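Local coordinates for protein dipeptidase AC. Metallo peptidase. MEROPS family M19 (Rhodobacter sphaeroides, PDB 3LY0) that probably hydrolyses dipeptides as a zinc-dependent metallodipeptidase and is captured here with a phosphinate mimic of L-Ala-D-Ala bound beside its zinc ions, at residues S234-N245 / L286-D294; R258-T267 / H300-T311. All blocks are in the same frame, centred on the assembly; numbering follows the deposited sequence.

From the N terminus the four segments run 234-245, 258-267, 286-294 and 300-311, and the two contacts alternate along the chain. Interaction 1 closes a loop of 40 residues by returning helix 283-296 to the turns that follow strand 230-231. Interaction 2 opens within that loop and closes beyond it, spanning 32 residues to pair strand 260-263 with strand 301-303. The crossed loops thus tie together three successive parallel strands and helix 283-296, which lies in the connection between the last two. They meet where N235 OD1 lies 2.8 Å from N264 N, a probable hydrogen bond, and both reach the inhibitor, interaction 1 through R244 and interaction 2 through D306, G309 and A310.

Interaction 1 of 2, residues S234-N245 / L286-D294; sequences SNAHAVTPSTRN and LRHLDHLID. With LY0 ((2R)-3-[(R)-[(1R)-1-aminoethyl](hydroxy)phosphoryl]-2-methylpropanoic acid), chain C.
The H288 side chain leaves its helix with CG anti to the carbonyl carbon (chi1 -81°), which carries the imidazole into the loop 234-245, while V239 holds CG1 anti to its own backbone N (chi1 176°) and lays that methyl over one face of the ring. The CH-pi contact from V239 CG1 to the H288 ring centroid is 3.6 Å. Both ring nitrogens are used in the plane of the ring. ND1 of H288 accepts the backbone N-H of A236 at 3.1 Å in a fairly straight bond (160°), and NE2 of H288 donates to T240 OG1 at 2.9 Å, a hydroxyl that also bonds R271 O. Replacing H288 by an alanine would probably leave the A236 N-H without its acceptor and uncover the V239 methyl, allowing the turn between them to shift. One helical turn on, H291 meets A236 CB and A238 CB, and its NE2 bonds D248.

The same loop ends in the active site: R244 NE reaches LY0 O61 at 2.7 Å and R244 NH2 reaches LY0 O62 at 3.0 Å, gripping the inhibitor carboxylate with two bonds. R244 NH1 donates in the guanidinium plane to S234 OG, which also bonds S211 OG, and R244 NH2 bonds H233 O. On the barrel side of helix 283-296, L289 and L292 pack against L263 of strand 260-263 and V301 of strand 301-303.

Interaction 2 of 2, residues R258-T267 / H300-T311; sequences RGMVGLNFAT and HVGMGSDFDGAT. With LY0 ((2R)-3-[(R)-[(1R)-1-aminoethyl](hydroxy)phosphoryl]-2-methylpropanoic acid), chain C.
V261, G262 and L263 pair in parallel with V301, G302 and M303, forming neighbouring strands of the TIM-barrel fold to which the M19 family belongs, with helix 283-296 in the connection between them. G302 has no side chain, and M260, bent at chi2, lays its CE 3.3 Å from G302 N, where a CB on that glycine would collide with it.

Past the strand ends, F265 can be followed outward from the backbone. F265 CB lies 3.2 Å from S305 O, and CG stays beside that oxygen. CD1 and CD2 both lie by S305 CA, which sits over the middle of the ring in a CH-pi contact, 3.7 Å from the F265 centroid; CD2 also meets S305 CB. Further out, F265 CE2 approaches F307 CZ at 3.7 Å, putting the F265 edge against the F307 face in a T-shaped pair with planes at 82°. On the other flank CE1 and, at the tip, CZ meet the sulfur of M303, which lies at the ring edge as a Met-aromatic contact.

The loop then turns to the active site. D306 binds a metal in structures of this protein; here its OD1 is 2.7 Å from LY0 O31, while N264 ND2 bonds D306 OD2 at 3.2 Å from above the carboxylate plane.

Interaction 1 of 2, residues S234-N245 / L286-D294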
# COMPACT_ATOMS: atom_id res chain seq x y z
N SER A 234 -5.88 -3.04 -0.14
CA SER A 234 -7.33 -3.00 0.09
C SER A 234 -7.90 -4.40 -0.04
O SER A 234 -7.44 -5.18 -0.87
CB SER A 234 -8.02 -2.10 -0.95
OG SER A 234 -7.57 -0.76 -0.86
N ASN A 235 -8.93 -4.69 0.76
CA ASN A 235 -9.52 -6.02 0.79
C ASN A 235 -10.96 -6.04 0.27
O ASN A 235 -11.40 -5.08 -0.37
CB ASN A 235 -9.39 -6.63 2.18
CG ASN A 235 -7.93 -6.76 2.61
OD1 ASN A 235 -7.03 -6.82 1.76
ND2 ASN A 235 -7.68 -6.79 3.92
N ALA A 236 -11.68 -7.12 0.53
CA ALA A 236 -13.00 -7.31 -0.07
C ALA A 236 -14.12 -6.81 0.84
O ALA A 236 -14.34 -7.37 1.91
CB ALA A 236 -13.22 -8.77 -0.42
N HIS A 237 -14.83 -5.78 0.38
CA HIS A 237 -15.93 -5.21 1.14
C HIS A 237 -17.01 -6.24 1.45
O HIS A 237 -17.65 -6.18 2.50
CB HIS A 237 -16.53 -4.03 0.38
CG HIS A 237 -17.40 -3.15 1.22
ND1 HIS A 237 -18.75 -3.38 1.38
CD2 HIS A 237 -17.10 -2.06 1.96
CE1 HIS A 237 -19.25 -2.45 2.18
NE2 HIS A 237 -18.27 -1.64 2.55
N ALA A 238 -17.21 -7.18 0.53
CA ALA A 238 -18.24 -8.21 0.69
C ALA A 238 -17.94 -9.11 1.88
O ALA A 238 -18.86 -9.71 2.44
CB ALA A 238 -18.37 -9.02 -0.59
N VAL A 239 -16.67 -9.20 2.27
CA VAL A 239 -16.26 -9.99 3.43
C VAL A 239 -16.19 -9.13 4.69
O VAL A 239 -16.71 -9.52 5.74
CB VAL A 239 -14.90 -10.67 3.17
CG1 VAL A 239 -14.41 -11.42 4.38
CG2 VAL A 239 -14.99 -11.58 1.95
N THR A 240 -15.54 -7.97 4.58
CA THR A 240 -15.41 -7.04 5.69
C THR A 240 -15.83 -5.65 5.21
O THR A 240 -15.10 -5.02 4.45
CB THR A 240 -13.94 -6.94 6.15
OG1 THR A 240 -13.52 -8.21 6.66
CG2 THR A 240 -13.76 -5.87 7.23
N PRO A 241 -17.02 -5.18 5.63
CA PRO A 241 -17.57 -3.92 5.12
C PRO A 241 -16.96 -2.67 5.77
O PRO A 241 -17.67 -1.82 6.31
CB PRO A 241 -19.06 -4.03 5.46
CG PRO A 241 -19.06 -4.87 6.70
CD PRO A 241 -18.00 -5.91 6.44
N SER A 242 -15.64 -2.58 5.69
CA SER A 242 -14.90 -1.37 6.05
C SER A 242 -14.95 -0.37 4.90
O SER A 242 -14.90 -0.77 3.74
CB SER A 242 -13.44 -1.71 6.34
OG SER A 242 -12.63 -0.54 6.32
N THR A 243 -15.03 0.92 5.20
CA THR A 243 -14.95 1.94 4.15
C THR A 243 -13.69 1.83 3.27
O THR A 243 -13.67 2.34 2.15
CB THR A 243 -14.98 3.35 4.75
OG1 THR A 243 -14.02 3.42 5.81
CG2 THR A 243 -16.38 3.64 5.34
N ARG A 244 -12.66 1.18 3.81
CA ARG A 244 -11.38 1.04 3.10
C ARG A 244 -11.34 -0.10 2.08
O ARG A 244 -10.43 -0.17 1.26
CB ARG A 244 -10.25 0.90 4.10
CG ARG A 244 -9.72 2.24 4.59
CD ARG A 244 -8.81 2.87 3.54
NE ARG A 244 -7.46 2.29 3.54
CZ ARG A 244 -6.97 1.44 2.64
NH1 ARG A 244 -7.71 1.03 1.61
NH2 ARG A 244 -5.72 1.03 2.75
N ASN A 245 -12.32 -1.00 2.14
CA ASN A 245 -12.35 -2.15 1.24
C ASN A 245 -13.10 -1.91 -0.07
O ASN A 245 -13.71 -0.85 -0.27
CB ASN A 245 -12.85 -3.39 1.99
CG ASN A 245 -11.82 -3.92 2.97
OD1 ASN A 245 -10.62 -3.63 2.85
ND2 ASN A 245 -12.27 -4.73 3.92
N LEU A 286 -7.63 -16.05 4.36
CA LEU A 286 -7.95 -16.89 3.21
C LEU A 286 -9.33 -16.58 2.65
O LEU A 286 -9.59 -16.77 1.46
CB LEU A 286 -7.85 -18.36 3.58
CG LEU A 286 -6.41 -18.82 3.82
CD1 LEU A 286 -6.40 -20.21 4.45
CD2 LEU A 286 -5.61 -18.77 2.52
N ARG A 287 -10.23 -16.11 3.50
CA ARG A 287 -11.55 -15.71 3.06
C ARG A 287 -11.42 -14.55 2.08
O ARG A 287 -12.00 -14.56 1.00
CB ARG A 287 -12.37 -15.29 4.28
CG ARG A 287 -13.87 -15.25 4.06
CD ARG A 287 -14.59 -15.18 5.41
NE ARG A 287 -14.05 -16.14 6.38
CZ ARG A 287 -13.63 -15.84 7.61
NH1 ARG A 287 -13.69 -14.59 8.05
NH2 ARG A 287 -13.16 -16.80 8.40
N HIS A 288 -10.64 -13.54 2.46
CA HIS A 288 -10.43 -12.40 1.56
C HIS A 288 -9.69 -12.81 0.30
O HIS A 288 -10.06 -12.40 -0.80
CB HIS A 288 -9.69 -11.28 2.28
CG HIS A 288 -10.58 -10.43 3.12
ND1 HIS A 288 -11.25 -9.33 2.63
CD2 HIS A 288 -10.93 -10.54 4.43
CE1 HIS A 288 -11.97 -8.79 3.60
NE2 HIS A 288 -11.78 -9.50 4.70
N LEU A 289 -8.64 -13.61 0.45
CA LEU A 289 -7.88 -14.03 -0.74
C LEU A 289 -8.75 -14.81 -1.70
O LEU A 289 -8.73 -14.56 -2.90
CB LEU A 289 -6.64 -14.83 -0.37
CG LEU A 289 -5.45 -14.02 0.15
CD1 LEU A 289 -4.38 -14.96 0.67
CD2 LEU A 289 -4.89 -13.11 -0.94
N ASP A 290 -9.54 -15.74 -1.18
CA ASP A 290 -10.44 -16.50 -2.05
C ASP A 290 -11.39 -15.59 -2.78
O ASP A 290 -11.64 -15.75 -3.97
CB ASP A 290 -11.27 -17.49 -1.24
CG ASP A 290 -10.53 -18.77 -0.89
OD1 ASP A 290 -9.42 -19.02 -1.42
OD2 ASP A 290 -11.07 -19.54 -0.07
N HIS A 291 -11.96 -14.63 -2.06
CA HIS A 291 -12.94 -13.74 -2.67
C HIS A 291 -12.30 -12.88 -3.75
O HIS A 291 -12.85 -12.72 -4.84
CB HIS A 291 -13.64 -12.85 -1.63
CG HIS A 291 -14.83 -12.14 -2.16
ND1 HIS A 291 -16.10 -12.67 -2.09
CD2 HIS A 291 -14.96 -10.95 -2.79
CE1 HIS A 291 -16.96 -11.83 -2.64
NE2 HIS A 291 -16.29 -10.78 -3.08
N LEU A 292 -11.13 -12.34 -3.45
CA LEU A 292 -10.40 -11.52 -4.41
C LEU A 292 -9.99 -12.33 -5.64
O LEU A 292 -10.20 -11.90 -6.77
CB LEU A 292 -9.17 -10.88 -3.77
CG LEU A 292 -9.48 -9.85 -2.67
CD1 LEU A 292 -8.20 -9.47 -1.94
CD2 LEU A 292 -10.12 -8.61 -3.27
N ILE A 293 -9.44 -13.52 -5.40
CA ILE A 293 -9.00 -14.37 -6.50
C ILE A 293 -10.17 -14.79 -7.38
O ILE A 293 -10.07 -14.80 -8.60
CB ILE A 293 -8.23 -15.60 -5.98
CG1 ILE A 293 -6.91 -15.16 -5.35
CG2 ILE A 293 -7.96 -16.58 -7.12
CD1 ILE A 293 -6.23 -16.20 -4.51
N ASP A 294 -11.28 -15.13 -6.75
CA ASP A 294 -12.45 -15.56 -7.50
C ASP A 294 -12.99 -14.49 -8.44
O ASP A 294 -13.37 -14.79 -9.58
CB ASP A 294 -13.57 -16.00 -6.54
CG ASP A 294 -14.74 -16.61 -7.27
OD1 ASP A 294 -15.66 -15.86 -7.66
OD2 ASP A 294 -14.74 -17.85 -7.45
P LY0 C . -1.85 3.41 6.31
C1 LY0 C . -1.22 5.34 8.23
N1 LY0 C . 0.23 5.10 6.23
C2 LY0 C . -0.61 4.42 7.20
C4 LY0 C . -2.66 2.23 7.47
C5 LY0 C . -4.16 2.19 7.41
C6 LY0 C . -4.69 2.11 6.00
C7 LY0 C . -4.80 1.23 8.37
O31 LY0 C . -1.09 2.70 5.22
O32 LY0 C . -2.90 4.37 5.65
O61 LY0 C . -6.00 2.35 5.78
O62 LY0 C . -3.94 1.86 5.04

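Interaction 2 of 2, residues R258-T267 / H300-T311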
# COMPACT_ATOMS: atom_id res chain seq x y z
N ARG A 258 -7.64 -5.09 -16.22
CA ARG A 258 -6.44 -5.93 -16.04
C ARG A 258 -5.57 -5.37 -14.92
O ARG A 258 -4.35 -5.27 -15.05
CB ARG A 258 -5.64 -6.04 -17.33
CG ARG A 258 -6.43 -6.53 -18.53
CD ARG A 258 -5.54 -6.59 -19.77
NE ARG A 258 -4.45 -7.55 -19.62
CZ ARG A 258 -3.28 -7.45 -20.24
NH1 ARG A 258 -3.03 -6.43 -21.06
NH2 ARG A 258 -2.35 -8.38 -20.05
N GLY A 259 -6.22 -5.02 -13.82
CA GLY A 259 -5.57 -4.34 -12.71
C GLY A 259 -4.97 -5.23 -11.64
O GLY A 259 -4.50 -6.33 -11.90
N MET A 260 -4.97 -4.74 -10.40
CA MET A 260 -4.28 -5.45 -9.34
C MET A 260 -4.77 -4.97 -7.99
O MET A 260 -5.00 -3.76 -7.78
CB MET A 260 -2.77 -5.17 -9.46
CG MET A 260 -1.89 -5.93 -8.47
SD MET A 260 -1.77 -7.75 -8.76
CE MET A 260 -0.59 -8.16 -7.47
N VAL A 261 -4.97 -5.93 -7.08
CA VAL A 261 -5.29 -5.60 -5.70
C VAL A 261 -4.31 -6.30 -4.78
O VAL A 261 -4.09 -7.51 -4.89
CB VAL A 261 -6.74 -6.00 -5.32
CG1 VAL A 261 -6.98 -5.77 -3.83
CG2 VAL A 261 -7.74 -5.20 -6.15
N GLY A 262 -3.70 -5.53 -3.88
CA GLY A 262 -2.84 -6.10 -2.86
C GLY A 262 -3.59 -6.32 -1.56
O GLY A 262 -4.25 -5.41 -1.05
N LEU A 263 -3.50 -7.54 -1.02
CA LEU A 263 -4.14 -7.88 0.24
C LEU A 263 -3.51 -7.14 1.42
O LEU A 263 -2.32 -7.28 1.69
CB LEU A 263 -4.04 -9.39 0.49
CG LEU A 263 -4.79 -9.88 1.74
CD1 LEU A 263 -6.26 -10.09 1.45
CD2 LEU A 263 -4.14 -11.16 2.28
N ASN A 264 -4.33 -6.35 2.12
CA ASN A 264 -3.89 -5.58 3.28
C ASN A 264 -3.92 -6.47 4.53
O ASN A 264 -4.94 -7.14 4.78
CB ASN A 264 -4.82 -4.37 3.43
CG ASN A 264 -4.28 -3.35 4.40
OD1 ASN A 264 -3.64 -3.69 5.39
ND2 ASN A 264 -4.53 -2.07 4.12
N PHE A 265 -2.82 -6.52 5.27
CA PHE A 265 -2.76 -7.37 6.47
C PHE A 265 -3.41 -6.70 7.68
O PHE A 265 -3.46 -7.29 8.76
CB PHE A 265 -1.32 -7.74 6.86
CG PHE A 265 -0.57 -8.56 5.82
CD1 PHE A 265 -1.21 -9.11 4.72
CD2 PHE A 265 0.79 -8.76 5.97
CE1 PHE A 265 -0.50 -9.83 3.78
CE2 PHE A 265 1.51 -9.50 5.05
CZ PHE A 265 0.86 -10.03 3.95
N ALA A 266 -3.89 -5.47 7.53
CA ALA A 266 -4.52 -4.78 8.66
C ALA A 266 -5.69 -5.59 9.21
O ALA A 266 -6.61 -5.94 8.47
CB ALA A 266 -5.00 -3.40 8.23
N THR A 267 -5.64 -5.86 10.51
CA THR A 267 -6.69 -6.62 11.19
C THR A 267 -8.07 -6.03 10.89
O THR A 267 -9.03 -6.77 10.61
CB THR A 267 -6.42 -6.60 12.71
OG1 THR A 267 -6.17 -5.25 13.11
CG2 THR A 267 -5.19 -7.43 13.03
N HIS A 300 -4.44 -11.21 -10.78
CA HIS A 300 -4.71 -9.82 -10.42
C HIS A 300 -4.80 -9.57 -8.92
O HIS A 300 -5.40 -8.59 -8.48
CB HIS A 300 -5.98 -9.33 -11.13
CG HIS A 300 -5.92 -9.50 -12.61
ND1 HIS A 300 -5.16 -8.68 -13.42
CD2 HIS A 300 -6.50 -10.40 -13.44
CE1 HIS A 300 -5.28 -9.07 -14.68
NE2 HIS A 300 -6.09 -10.11 -14.71
N VAL A 301 -4.19 -10.47 -8.15
CA VAL A 301 -4.16 -10.38 -6.70
C VAL A 301 -2.73 -10.59 -6.20
O VAL A 301 -2.00 -11.43 -6.71
CB VAL A 301 -5.06 -11.44 -6.04
CG1 VAL A 301 -5.06 -11.24 -4.53
CG2 VAL A 301 -6.46 -11.36 -6.61
N GLY A 302 -2.32 -9.81 -5.21
CA GLY A 302 -1.04 -10.04 -4.57
C GLY A 302 -1.08 -9.59 -3.13
O GLY A 302 -2.17 -9.46 -2.55
N MET A 303 0.09 -9.35 -2.54
CA MET A 303 0.16 -8.87 -1.17
C MET A 303 0.30 -7.36 -1.15
O MET A 303 0.98 -6.77 -1.99
CB MET A 303 1.36 -9.48 -0.44
CG MET A 303 1.45 -11.00 -0.51
SD MET A 303 0.18 -11.93 0.41
CE MET A 303 -0.92 -12.43 -0.92
N GLY A 304 -0.35 -6.74 -0.16
CA GLY A 304 -0.23 -5.32 0.12
C GLY A 304 -0.21 -5.10 1.62
O GLY A 304 -1.12 -4.49 2.18
N SER A 305 0.86 -5.60 2.24
CA SER A 305 0.95 -5.86 3.67
C SER A 305 0.44 -4.75 4.59
O SER A 305 -0.27 -5.01 5.56
CB SER A 305 2.40 -6.18 4.05
OG SER A 305 3.24 -5.04 3.85
N ASP A 306 0.84 -3.51 4.28
CA ASP A 306 0.71 -2.41 5.23
C ASP A 306 1.64 -2.63 6.42
O ASP A 306 1.38 -2.14 7.52
CB ASP A 306 -0.74 -2.25 5.69
CG ASP A 306 -1.19 -0.79 5.72
OD1 ASP A 306 -0.36 0.14 5.52
OD2 ASP A 306 -2.40 -0.56 5.93
N PHE A 307 2.73 -3.37 6.20
CA PHE A 307 3.76 -3.48 7.24
C PHE A 307 4.16 -2.09 7.75
O PHE A 307 4.39 -1.16 6.96
CB PHE A 307 5.02 -4.19 6.73
CG PHE A 307 4.92 -5.69 6.65
CD1 PHE A 307 4.35 -6.43 7.68
CD2 PHE A 307 5.46 -6.37 5.56
CE1 PHE A 307 4.29 -7.83 7.60
CE2 PHE A 307 5.40 -7.75 5.48
CZ PHE A 307 4.81 -8.48 6.49
N ASP A 308 4.25 -1.97 9.08
CA ASP A 308 4.60 -0.74 9.79
C ASP A 308 3.57 0.39 9.67
O ASP A 308 3.80 1.50 10.15
CB ASP A 308 6.02 -0.28 9.44
CG ASP A 308 7.08 -1.08 10.18
OD1 ASP A 308 6.85 -1.39 11.37
OD2 ASP A 308 8.13 -1.40 9.58
N GLY A 309 2.42 0.08 9.07
CA GLY A 309 1.33 1.05 8.99
C GLY A 309 0.08 0.67 9.77
O GLY A 309 -0.78 1.52 9.99
N ALA A 310 -0.03 -0.59 10.19
CA ALA A 310 -1.24 -1.09 10.84
C ALA A 310 -0.94 -2.28 11.73
O ALA A 310 0.10 -2.91 11.60
CB ALA A 310 -2.26 -1.49 9.78
N THR A 311 -1.86 -2.60 12.63
CA THR A 311 -1.77 -3.85 13.38
C THR A 311 -2.14 -5.00 12.45
O THR A 311 -3.14 -4.91 11.73
CB THR A 311 -2.73 -3.86 14.58
OG1 THR A 311 -2.39 -2.77 15.45
CG2 THR A 311 -2.62 -5.17 15.35
P LY0 C . -1.85 3.41 6.31
C1 LY0 C . -1.22 5.34 8.23
N1 LY0 C . 0.23 5.10 6.23
C2 LY0 C . -0.61 4.42 7.20
C4 LY0 C . -2.66 2.23 7.47
C5 LY0 C . -4.16 2.19 7.41
C6 LY0 C . -4.69 2.11 6.00
C7 LY0 C . -4.80 1.23 8.37
O31 LY0 C . -1.09 2.70 5.22
O32 LY0 C . -2.90 4.37 5.65
O61 LY0 C . -6.00 2.35 5.78
O62 LY0 C . -3.94 1.86 5.04